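Local coordinates for protein haloacid dehalogenase (Pseudomonas aeruginosa, PDB 3UMC) that probably catalyses the hydrolytic removal of halogen from L-2-haloacids, giving 2-hydroxy acids, at residues A[110-113]-A[114-117]; A[39-42]-A[43-47]; A[81-84]-A[85-89]. One frame throughout, in Å; residues are numbered along the deposited sequence.

Interaction 1: A[110-113]-A[114-117]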
ATOM      1  N   GLN A 110       9.355  20.688 -13.505  1.00 52.48           N
ATOM      2  CA  GLN A 110       8.386  19.700 -13.057  1.00 51.30           C
ATOM      3  C   GLN A 110       8.587  18.431 -13.839  1.00 49.25           C
ATOM      4  O   GLN A 110       8.583  17.345 -13.275  1.00 48.89           O
ATOM      5  CB  GLN A 110       6.952  20.210 -13.214  1.00 51.62           C
ATOM      6  CG  GLN A 110       6.610  21.229 -12.155  1.00 53.67           C
ATOM      7  CD  GLN A 110       5.186  21.722 -12.223  1.00 56.57           C
ATOM      8  OE1 GLN A 110       4.341  21.165 -12.941  1.00 58.09           O
ATOM      9  NE2 GLN A 110       4.905  22.782 -11.467  1.00 56.61           N
ATOM     10  N   ARG A 111       8.783  18.595 -15.136  1.00 46.79           N
ATOM     11  CA  ARG A 111       9.000  17.494 -16.030  1.00 45.44           C
ATOM     12  C   ARG A 111      10.263  16.701 -15.660  1.00 43.11           C
ATOM     13  O   ARG A 111      10.229  15.481 -15.599  1.00 42.59           O
ATOM     14  CB  ARG A 111       9.118  18.022 -17.447  1.00 45.59           C
ATOM     15  CG  ARG A 111       9.055  16.950 -18.467  1.00 48.40           C
ATOM     16  CD  ARG A 111       9.673  17.425 -19.760  1.00 52.03           C
ATOM     17  NE  ARG A 111       9.594  16.387 -20.770  1.00 54.40           N
ATOM     18  CZ  ARG A 111       9.723  16.594 -22.075  1.00 57.21           C
ATOM     19  NH1 ARG A 111       9.936  17.821 -22.554  1.00 57.74           N
ATOM     20  NH2 ARG A 111       9.636  15.563 -22.907  1.00 57.92           N
ATOM     21  N   ILE A 112      11.361  17.396 -15.403  1.00 40.24           N
ATOM     22  CA  ILE A 112      12.628  16.731 -15.142  1.00 38.80           C
ATOM     23  C   ILE A 112      12.610  15.995 -13.789  1.00 37.06           C
ATOM     24  O   ILE A 112      13.056  14.886 -13.706  1.00 36.03           O
ATOM     25  CB  ILE A 112      13.820  17.728 -15.242  1.00 38.83           C
ATOM     26  CG1 ILE A 112      13.957  18.257 -16.692  1.00 39.99           C
ATOM     27  CG2 ILE A 112      15.136  17.108 -14.794  1.00 34.87           C
ATOM     28  CD1 ILE A 112      14.671  19.623 -16.751  1.00 41.07           C
ATOM     29  N   THR A 113      12.094  16.645 -12.762  1.00 35.26           N
ATOM     30  CA  THR A 113      11.852  16.043 -11.474  1.00 34.74           C
ATOM     31  C   THR A 113      11.050  14.740 -11.511  1.00 33.65           C
ATOM     32  O   THR A 113      11.253  13.872 -10.647  1.00 34.23           O
ATOM     33  CB  THR A 113      11.147  17.051 -10.586  1.00 34.79           C
ATOM     34  OG1 THR A 113      12.066  18.109 -10.346  1.00 34.78           O
ATOM     35  CG2 THR A 113      10.729  16.442  -9.252  1.00 34.98           C
ATOM     36  N   GLY A 114      10.152  14.617 -12.486  1.00 31.41           N
ATOM     37  CA  GLY A 114       9.273  13.461 -12.644  1.00 30.08           C
ATOM     38  C   GLY A 114       9.935  12.336 -13.446  1.00 28.85           C
ATOM     39  O   GLY A 114       9.332  11.282 -13.723  1.00 28.45           O
ATOM     40  N   PHE A 115      11.171  12.578 -13.859  1.00 26.85           N
ATOM     41  CA  PHE A 115      12.017  11.557 -14.478  1.00 26.20           C
ATOM     42  C   PHE A 115      12.172  10.335 -13.586  1.00 24.08           C
ATOM     43  O   PHE A 115      12.190   9.218 -14.054  1.00 22.75           O
ATOM     44  CB  PHE A 115      13.413  12.138 -14.710  1.00 26.38           C
ATOM     45  CG  PHE A 115      13.547  12.938 -15.978  1.00 29.21           C
ATOM     46  CD1 PHE A 115      12.439  13.291 -16.751  1.00 30.51           C
ATOM     47  CD2 PHE A 115      14.821  13.340 -16.418  1.00 33.70           C
ATOM     48  CE1 PHE A 115      12.595  14.021 -17.932  1.00 32.27           C
ATOM     49  CE2 PHE A 115      14.969  14.091 -17.623  1.00 31.34           C
ATOM     50  CZ  PHE A 115      13.858  14.405 -18.356  1.00 30.83           C
ATOM     51  N   TRP A 116      12.288  10.602 -12.302  1.00 23.04           N
ATOM     52  CA  TRP A 116      12.413   9.568 -11.305  1.00 23.04           C
ATOM     53  C   TRP A 116      11.154   8.763 -11.137  1.00 22.98           C
ATOM     54  O   TRP A 116      11.179   7.879 -10.351  1.00 23.95           O
ATOM     55  CB  TRP A 116      12.701  10.189  -9.993  1.00 22.60           C
ATOM     56  CG  TRP A 116      13.969  10.824  -9.929  1.00 23.36           C
ATOM     57  CD1 TRP A 116      14.212  12.156 -10.016  1.00 25.57           C
ATOM     58  CD2 TRP A 116      15.208  10.200  -9.628  1.00 25.16           C
ATOM     59  NE1 TRP A 116      15.543  12.401  -9.815  1.00 26.28           N
ATOM     60  CE2 TRP A 116      16.182  11.212  -9.582  1.00 25.13           C
ATOM     61  CE3 TRP A 116      15.595   8.875  -9.400  1.00 27.02           C
ATOM     62  CZ2 TRP A 116      17.540  10.949  -9.345  1.00 26.76           C
ATOM     63  CZ3 TRP A 116      16.940   8.612  -9.134  1.00 26.99           C
ATOM     64  CH2 TRP A 116      17.897   9.651  -9.122  1.00 26.21           C
ATOM     65  N   HIS A 117      10.092   9.042 -11.887  1.00 21.80           N
ATOM     66  CA  HIS A 117       8.824   8.408 -11.702  1.00 22.28           C
ATOM     67  C   HIS A 117       8.632   7.318 -12.724  1.00 22.81           C
ATOM     68  O   HIS A 117       7.699   6.520 -12.632  1.00 21.21           O
ATOM     69  CB  HIS A 117       7.707   9.467 -11.808  1.00 23.93           C
ATOM     70  CG  HIS A 117       7.634  10.418 -10.634  1.00 22.06           C
ATOM     71  ND1 HIS A 117       6.453  10.669  -9.966  1.00 23.17           N
ATOM     72  CD2 HIS A 117       8.572  11.176 -10.027  1.00 24.90           C
ATOM     73  CE1 HIS A 117       6.670  11.535  -8.988  1.00 24.96           C
ATOM     74  NE2 HIS A 117       7.950  11.860  -8.998  1.00 27.52           N
TER
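Where helix 106-113 passes into the 3-10 turn 115-117, Phe115 doubles back over Ile112 while Gly114 carries the backbone from one winding to the next. Gly114 N splits its hydrogen between two carbonyls, bonding weakly to Gln110 O and to Arg111 O at 3.2 Å each. One residue on, the pattern has tightened: Phe115 N gives a good i to i+3 bond to Ile112 O (3.0 Å, N-H...O 154°). His117 N then closes the 3-10 turn on Gly114 O at 3.0 Å. In the largely helical part of the chain between strands 24-27 and 137-140, this junction faces helices 36-50 and 85-99, which suits large apolar residues. With CG anti to its own carbonyl carbon (chi1 -84°), the Phe115 ring lies back along the helix, and Ile112 CA sits over its face in a CH-pi contact, 3.8 Å from the centroid. The isoleucine branch lies alongside, CG2 being 4.1 Å from Phe115 CD2. Phe44 of helix 36-50 meets the same ring edge-to-face. Trp116 turns the edge of its indole to Thr113 O, CD1 being 3.5 Å from that oxygen, and stacks with His89.

Interaction 2: A[39-42]-A[43-47]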
ATOM      1  N   SER A  39      17.619   5.017 -16.886  1.00 23.76           N
ATOM      2  CA  SER A  39      16.339   5.648 -17.190  1.00 23.10           C
ATOM      3  C   SER A  39      16.453   7.168 -17.154  1.00 23.22           C
ATOM      4  O   SER A  39      15.812   7.855 -17.954  1.00 23.57           O
ATOM      5  CB  SER A  39      15.258   5.182 -16.202  1.00 24.00           C
ATOM      6  OG  SER A  39      15.064   3.785 -16.335  1.00 22.33           O
ATOM      7  N   LEU A  40      17.199   7.716 -16.223  1.00 22.04           N
ATOM      8  CA  LEU A  40      17.321   9.133 -16.210  1.00 23.46           C
ATOM      9  C   LEU A  40      18.149   9.554 -17.447  1.00 24.74           C
ATOM     10  O   LEU A  40      17.772  10.478 -18.146  1.00 25.07           O
ATOM     11  CB  LEU A  40      17.937   9.653 -14.908  1.00 23.24           C
ATOM     12  CG  LEU A  40      16.897  10.078 -13.855  1.00 24.99           C
ATOM     13  CD1 LEU A  40      15.901   8.930 -13.448  1.00 21.35           C
ATOM     14  CD2 LEU A  40      17.574  10.613 -12.654  1.00 24.31           C
ATOM     15  N   ILE A  41      19.258   8.885 -17.727  1.00 25.75           N
ATOM     16  CA  ILE A  41      20.103   9.277 -18.858  1.00 26.47           C
ATOM     17  C   ILE A  41      19.260   9.343 -20.111  1.00 29.05           C
ATOM     18  O   ILE A  41      19.267  10.350 -20.836  1.00 28.30           O
ATOM     19  CB  ILE A  41      21.296   8.319 -19.070  1.00 25.85           C
ATOM     20  CG1 ILE A  41      22.284   8.537 -17.973  1.00 25.07           C
ATOM     21  CG2 ILE A  41      22.014   8.555 -20.394  1.00 25.20           C
ATOM     22  CD1 ILE A  41      23.301   7.493 -17.925  1.00 26.15           C
ATOM     23  N   GLU A  42      18.520   8.275 -20.337  1.00 31.07           N
ATOM     24  CA  GLU A  42      17.652   8.166 -21.476  1.00 33.98           C
ATOM     25  C   GLU A  42      16.657   9.329 -21.591  1.00 34.94           C
ATOM     26  O   GLU A  42      16.384   9.810 -22.693  1.00 36.34           O
ATOM     27  CB  GLU A  42      16.908   6.859 -21.352  1.00 35.45           C
ATOM     28  CG  GLU A  42      16.162   6.396 -22.598  1.00 40.71           C
ATOM     29  CD  GLU A  42      16.100   4.857 -22.715  1.00 46.51           C
ATOM     30  OE1 GLU A  42      16.907   4.152 -22.023  1.00 48.34           O
ATOM     31  OE2 GLU A  42      15.257   4.372 -23.527  1.00 49.10           O
ATOM     32  N   GLN A  43      16.135   9.798 -20.461  1.00 34.24           N
ATOM     33  CA  GLN A  43      15.095  10.777 -20.491  1.00 34.01           C
ATOM     34  C   GLN A  43      15.728  12.162 -20.784  1.00 34.55           C
ATOM     35  O   GLN A  43      15.160  12.978 -21.496  1.00 33.47           O
ATOM     36  CB  GLN A  43      14.302  10.752 -19.173  1.00 32.92           C
ATOM     37  CG  GLN A  43      13.286   9.600 -19.112  1.00 32.33           C
ATOM     38  CD  GLN A  43      12.526   9.557 -17.785  1.00 29.95           C
ATOM     39  OE1 GLN A  43      11.350   9.928 -17.702  1.00 30.34           O
ATOM     40  NE2 GLN A  43      13.198   9.148 -16.759  1.00 26.20           N
ATOM     41  N   PHE A  44      16.883  12.410 -20.195  1.00 34.84           N
ATOM     42  CA  PHE A  44      17.680  13.574 -20.540  1.00 36.47           C
ATOM     43  C   PHE A  44      18.020  13.712 -22.039  1.00 37.47           C
ATOM     44  O   PHE A  44      18.018  14.828 -22.532  1.00 36.94           O
ATOM     45  CB  PHE A  44      18.967  13.623 -19.740  1.00 35.73           C
ATOM     46  CG  PHE A  44      18.795  14.183 -18.383  1.00 35.93           C
ATOM     47  CD1 PHE A  44      18.429  15.500 -18.214  1.00 36.26           C
ATOM     48  CD2 PHE A  44      18.976  13.381 -17.243  1.00 38.37           C
ATOM     49  CE1 PHE A  44      18.247  16.039 -16.942  1.00 35.37           C
ATOM     50  CE2 PHE A  44      18.813  13.910 -15.975  1.00 36.18           C
ATOM     51  CZ  PHE A  44      18.434  15.248 -15.828  1.00 36.74           C
ATOM     52  N   GLN A  45      18.313  12.597 -22.704  1.00 39.00           N
ATOM     53  CA  GLN A  45      18.650  12.549 -24.136  1.00 40.65           C
ATOM     54  C   GLN A  45      17.455  12.732 -25.059  1.00 41.99           C
ATOM     55  O   GLN A  45      17.620  13.144 -26.208  1.00 41.82           O
ATOM     56  CB  GLN A  45      19.218  11.178 -24.513  1.00 40.78           C
ATOM     57  CG  GLN A  45      20.586  10.817 -23.939  1.00 42.68           C
ATOM     58  CD  GLN A  45      21.047   9.472 -24.436  1.00 43.44           C
ATOM     59  OE1 GLN A  45      20.240   8.557 -24.612  1.00 47.04           O
ATOM     60  NE2 GLN A  45      22.338   9.336 -24.664  1.00 46.31           N
ATOM     61  N   ALA A  46      16.275  12.290 -24.616  1.00 43.00           N
ATOM     62  CA  ALA A  46      15.042  12.539 -25.355  1.00 43.84           C
ATOM     63  C   ALA A  46      14.729  14.026 -25.307  1.00 44.57           C
ATOM     64  O   ALA A  46      14.164  14.585 -26.238  1.00 45.12           O
ATOM     65  CB  ALA A  46      13.920  11.749 -24.777  1.00 43.66           C
ATOM     66  N   LEU A  47      15.118  14.645 -24.206  1.00 45.29           N
ATOM     67  CA  LEU A  47      14.947  16.048 -24.003  1.00 46.46           C
ATOM     68  C   LEU A  47      15.940  16.849 -24.851  1.00 48.29           C
ATOM     69  O   LEU A  47      15.579  17.865 -25.481  1.00 48.10           O
ATOM     70  CB  LEU A  47      15.194  16.347 -22.542  1.00 45.92           C
ATOM     71  CG  LEU A  47      14.774  17.712 -22.047  1.00 46.70           C
ATOM     72  CD1 LEU A  47      13.249  17.954 -22.288  1.00 46.68           C
ATOM     73  CD2 LEU A  47      15.174  17.841 -20.582  1.00 41.94           C
TER
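Ser39 O and the side-chain amide of Gln43 meet one turn apart on helix 36-50, and this carbonyl is gripped twice by the same residue. Gln43 N makes an i to i+4 bond to Ser39 O at 3.2 Å while leaning weakly on Leu40 O as well, and Gln43 NE2 adds a second bond to Ser39 O, also 3.2 Å long, with an N-H...O angle of 153°. The two donors approach from opposite faces of the Ser39 carbonyl plane. NE2 stands well above that plane, whereas the oxygen lies close to the plane of the glutamine amide, so the bond is well aimed from the donor's side. Gln43 CG lies anti to its carbonyl carbon (chi1 -79°), which starts the chain back toward the preceding turn and brings CG to 3.3 Å from Ser39 O.

Beyond this pair the i to i+4 bonds continue. Phe44 N bonds to Leu40 O (3.0 Å), and Gln45 N and Ala46 N follow on Ile41 O and Glu42 O, each at 3.1 Å. Phe44 CD2 rests 3.3 Å from Leu40 O, while its ring only brushes the leucine side chain. Both apolar residues belong to the buried face, packing on helix 57-67 as well. Gln45, on an exposed flank, lays its CG against Ile41 O.

Farther out, Gln43 NE2 also bonds to Phe115 O in the turn after helix 106-113, and Ser39 OG reaches Arg120 N and Asp35 O. Glutamine suits its position because one NH2 group carries two hydrogens: one can go to a carbonyl of its own helix and the other to the neighbouring turn. The shared amide thus ties the two backbone elements together and probably restrains rotation of the Gln43 side chain.

Interaction 3: A[81-84]-A[85-89]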
ATOM      1  N   PRO A  81      13.063  20.965   8.381  1.00 52.25           N
ATOM      2  CA  PRO A  81      11.789  20.242   8.543  1.00 50.50           C
ATOM      3  C   PRO A  81      11.578  19.188   7.444  1.00 48.22           C
ATOM      4  O   PRO A  81      12.285  19.212   6.430  1.00 47.96           O
ATOM      5  CB  PRO A  81      10.736  21.356   8.427  1.00 50.42           C
ATOM      6  CG  PRO A  81      11.359  22.337   7.491  1.00 52.20           C
ATOM      7  CD  PRO A  81      12.888  22.219   7.624  1.00 52.32           C
ATOM      8  N   TRP A  82      10.578  18.316   7.656  1.00 45.14           N
ATOM      9  CA  TRP A  82      10.274  17.206   6.766  1.00 41.66           C
ATOM     10  C   TRP A  82       9.986  17.702   5.348  1.00 40.30           C
ATOM     11  O   TRP A  82       9.157  18.584   5.136  1.00 40.51           O
ATOM     12  CB  TRP A  82       9.062  16.354   7.272  1.00 41.03           C
ATOM     13  CG  TRP A  82       8.724  15.265   6.262  1.00 35.55           C
ATOM     14  CD1 TRP A  82       7.744  15.299   5.317  1.00 33.60           C
ATOM     15  CD2 TRP A  82       9.459  14.047   6.044  1.00 28.01           C
ATOM     16  NE1 TRP A  82       7.799  14.149   4.533  1.00 33.97           N
ATOM     17  CE2 TRP A  82       8.843  13.370   4.963  1.00 28.04           C
ATOM     18  CE3 TRP A  82      10.581  13.483   6.638  1.00 26.18           C
ATOM     19  CZ2 TRP A  82       9.308  12.156   4.472  1.00 24.98           C
ATOM     20  CZ3 TRP A  82      11.039  12.235   6.154  1.00 29.36           C
ATOM     21  CH2 TRP A  82      10.391  11.594   5.072  1.00 24.05           C
ATOM     22  N   GLN A  83      10.691  17.135   4.382  1.00 37.58           N
ATOM     23  CA  GLN A  83      10.300  17.206   2.978  1.00 36.55           C
ATOM     24  C   GLN A  83      10.374  15.785   2.422  1.00 34.83           C
ATOM     25  O   GLN A  83      11.226  14.992   2.828  1.00 33.21           O
ATOM     26  CB  GLN A  83      11.224  18.136   2.182  1.00 36.18           C
ATOM     27  CG  GLN A  83      11.000  19.638   2.472  1.00 40.72           C
ATOM     28  CD  GLN A  83      11.823  20.568   1.541  1.00 44.37           C
ATOM     29  OE1 GLN A  83      13.030  20.748   1.741  1.00 46.96           O
ATOM     30  NE2 GLN A  83      11.164  21.139   0.516  1.00 44.98           N
ATOM     31  N   HIS A  84       9.471  15.461   1.520  1.00 33.23           N
ATOM     32  CA  HIS A  84       9.510  14.144   0.935  1.00 32.34           C
ATOM     33  C   HIS A  84      10.440  14.134  -0.279  1.00 31.42           C
ATOM     34  O   HIS A  84      10.898  15.208  -0.729  1.00 30.65           O
ATOM     35  CB  HIS A  84       8.102  13.565   0.664  1.00 32.25           C
ATOM     36  CG  HIS A  84       7.242  14.353  -0.270  1.00 32.76           C
ATOM     37  ND1 HIS A  84       7.697  14.859  -1.464  1.00 33.22           N
ATOM     38  CD2 HIS A  84       5.917  14.657  -0.207  1.00 34.57           C
ATOM     39  CE1 HIS A  84       6.701  15.477  -2.080  1.00 38.78           C
ATOM     40  NE2 HIS A  84       5.610  15.366  -1.338  1.00 36.52           N
ATOM     41  N   LEU A  85      10.708  12.934  -0.816  1.00 29.29           N
ATOM     42  CA  LEU A  85      11.768  12.780  -1.806  1.00 27.77           C
ATOM     43  C   LEU A  85      11.512  13.564  -3.082  1.00 28.44           C
ATOM     44  O   LEU A  85      12.466  14.106  -3.643  1.00 27.58           O
ATOM     45  CB  LEU A  85      12.044  11.310  -2.112  1.00 26.63           C
ATOM     46  CG  LEU A  85      13.272  11.011  -2.970  1.00 25.30           C
ATOM     47  CD1 LEU A  85      14.516  11.344  -2.180  1.00 21.93           C
ATOM     48  CD2 LEU A  85      13.343   9.512  -3.493  1.00 24.69           C
ATOM     49  N   ASP A  86      10.257  13.633  -3.553  1.00 29.88           N
ATOM     50  CA  ASP A  86       9.913  14.500  -4.699  1.00 31.58           C
ATOM     51  C   ASP A  86      10.364  15.960  -4.496  1.00 32.92           C
ATOM     52  O   ASP A  86      10.914  16.578  -5.407  1.00 32.82           O
ATOM     53  CB  ASP A  86       8.396  14.463  -5.001  1.00 32.63           C
ATOM     54  CG  ASP A  86       8.045  13.654  -6.272  1.00 34.22           C
ATOM     55  OD1 ASP A  86       8.856  13.588  -7.219  1.00 35.05           O
ATOM     56  OD2 ASP A  86       6.914  13.097  -6.335  1.00 43.01           O
ATOM     57  N   GLN A  87      10.192  16.488  -3.286  1.00 34.20           N
ATOM     58  CA  GLN A  87      10.633  17.861  -2.986  1.00 35.29           C
ATOM     59  C   GLN A  87      12.133  17.978  -2.972  1.00 35.57           C
ATOM     60  O   GLN A  87      12.675  18.979  -3.457  1.00 35.62           O
ATOM     61  CB  GLN A  87      10.072  18.359  -1.633  1.00 35.96           C
ATOM     62  CG  GLN A  87       8.508  18.394  -1.573  1.00 37.53           C
ATOM     63  CD  GLN A  87       7.945  18.536  -0.158  1.00 40.00           C
ATOM     64  OE1 GLN A  87       8.010  17.618   0.661  1.00 38.46           O
ATOM     65  NE2 GLN A  87       7.395  19.716   0.137  1.00 44.63           N
ATOM     66  N   LEU A  88      12.821  16.986  -2.399  1.00 35.27           N
ATOM     67  CA  LEU A  88      14.273  17.030  -2.379  1.00 35.37           C
ATOM     68  C   LEU A  88      14.812  16.858  -3.786  1.00 35.59           C
ATOM     69  O   LEU A  88      15.798  17.509  -4.153  1.00 36.32           O
ATOM     70  CB  LEU A  88      14.870  16.015  -1.422  1.00 35.40           C
ATOM     71  CG  LEU A  88      14.477  16.076   0.077  1.00 37.01           C
ATOM     72  CD1 LEU A  88      15.026  14.848   0.804  1.00 33.25           C
ATOM     73  CD2 LEU A  88      14.913  17.389   0.829  1.00 34.20           C
ATOM     74  N   HIS A  89      14.168  16.041  -4.609  1.00 35.68           N
ATOM     75  CA  HIS A  89      14.562  15.974  -6.007  1.00 36.11           C
ATOM     76  C   HIS A  89      14.396  17.323  -6.725  1.00 38.29           C
ATOM     77  O   HIS A  89      15.243  17.703  -7.547  1.00 36.82           O
ATOM     78  CB  HIS A  89      13.810  14.884  -6.783  1.00 35.25           C
ATOM     79  CG  HIS A  89      14.265  13.491  -6.456  1.00 34.09           C
ATOM     80  ND1 HIS A  89      13.608  12.362  -6.902  1.00 30.05           N
ATOM     81  CD2 HIS A  89      15.291  13.051  -5.697  1.00 29.01           C
ATOM     82  CE1 HIS A  89      14.238  11.293  -6.467  1.00 26.08           C
ATOM     83  NE2 HIS A  89      15.265  11.682  -5.740  1.00 27.16           N
TER
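His84 and Gln87 clasp each other at the start of helix 85-99, and this is where the contact is tight. His84 N donates to Gln87 OE1 over only 2.7 Å, nearly straight at 161°. In return Gln87 N makes a long, weak bond to His84 ND1 at 3.5 Å, and the same N-H leans weakly on His84 O as well. Gln87 OE1 also lies over the middle of the imidazole, 3.4 Å above the ring plane, so the glutamine arm crosses the face of the ring at roughly a right angle. CG of Gln87 and CB of Asp86 both approach His84 CE1 to 3.5 Å. The ring gets there because CG of His84 sits between its backbone N and carbonyl carbon (chi1 60°), which swings ND1 over the first turn.

These reciprocal bonds form a capping box, with His84 as the N-cap: side chains supply partners to backbone N-H groups at a helix end. Histidine can fill this role by accepting at ND1, which would be consistent with an unprotonated ND1. The carbonyl of His84 is used as well, accepting Leu88 N at 3.1 Å. Asp86 points its carboxylate elsewhere, OD1 bonding to His117 NE2, while its backbone N is taken by Asn145 OD1.

On the other side of Gln87 the packing slackens. Gln83 is partly exposed, and its amide stands obliquely to that of Gln87, the planes 75° apart and no bond joining them. Its NE2 lies 3.7 Å from Gln87 CB, and OE1 comes no nearer than 4.0 Å to Leu88 CD2. A polar chain fits this margin, its CB and CG lying against the Gln87 side chain. On the dimer side, Asp187 of the second subunit packs on His84.

How the interactions relate
Along the chain the order is interaction 2, interaction 3, interaction 1, and all three lie in the helical region inserted between strands 24-27 and 137-140 of the parallel sheet, the place of the cap in this superfamily. Interaction 1 is the meeting point: its centre is about 11 Å from that of interaction 2 and about 14 Å from that of interaction 3, and it touches both. Residues 39-47 and 81-89 do not touch, their centres being about 22 Å apart and nearest atoms about 7 Å. The end of helix 106-113 is tied to helix 36-50 through Gln43 and to helix 85-99 through His117 with Asp86, which holds these three helices together.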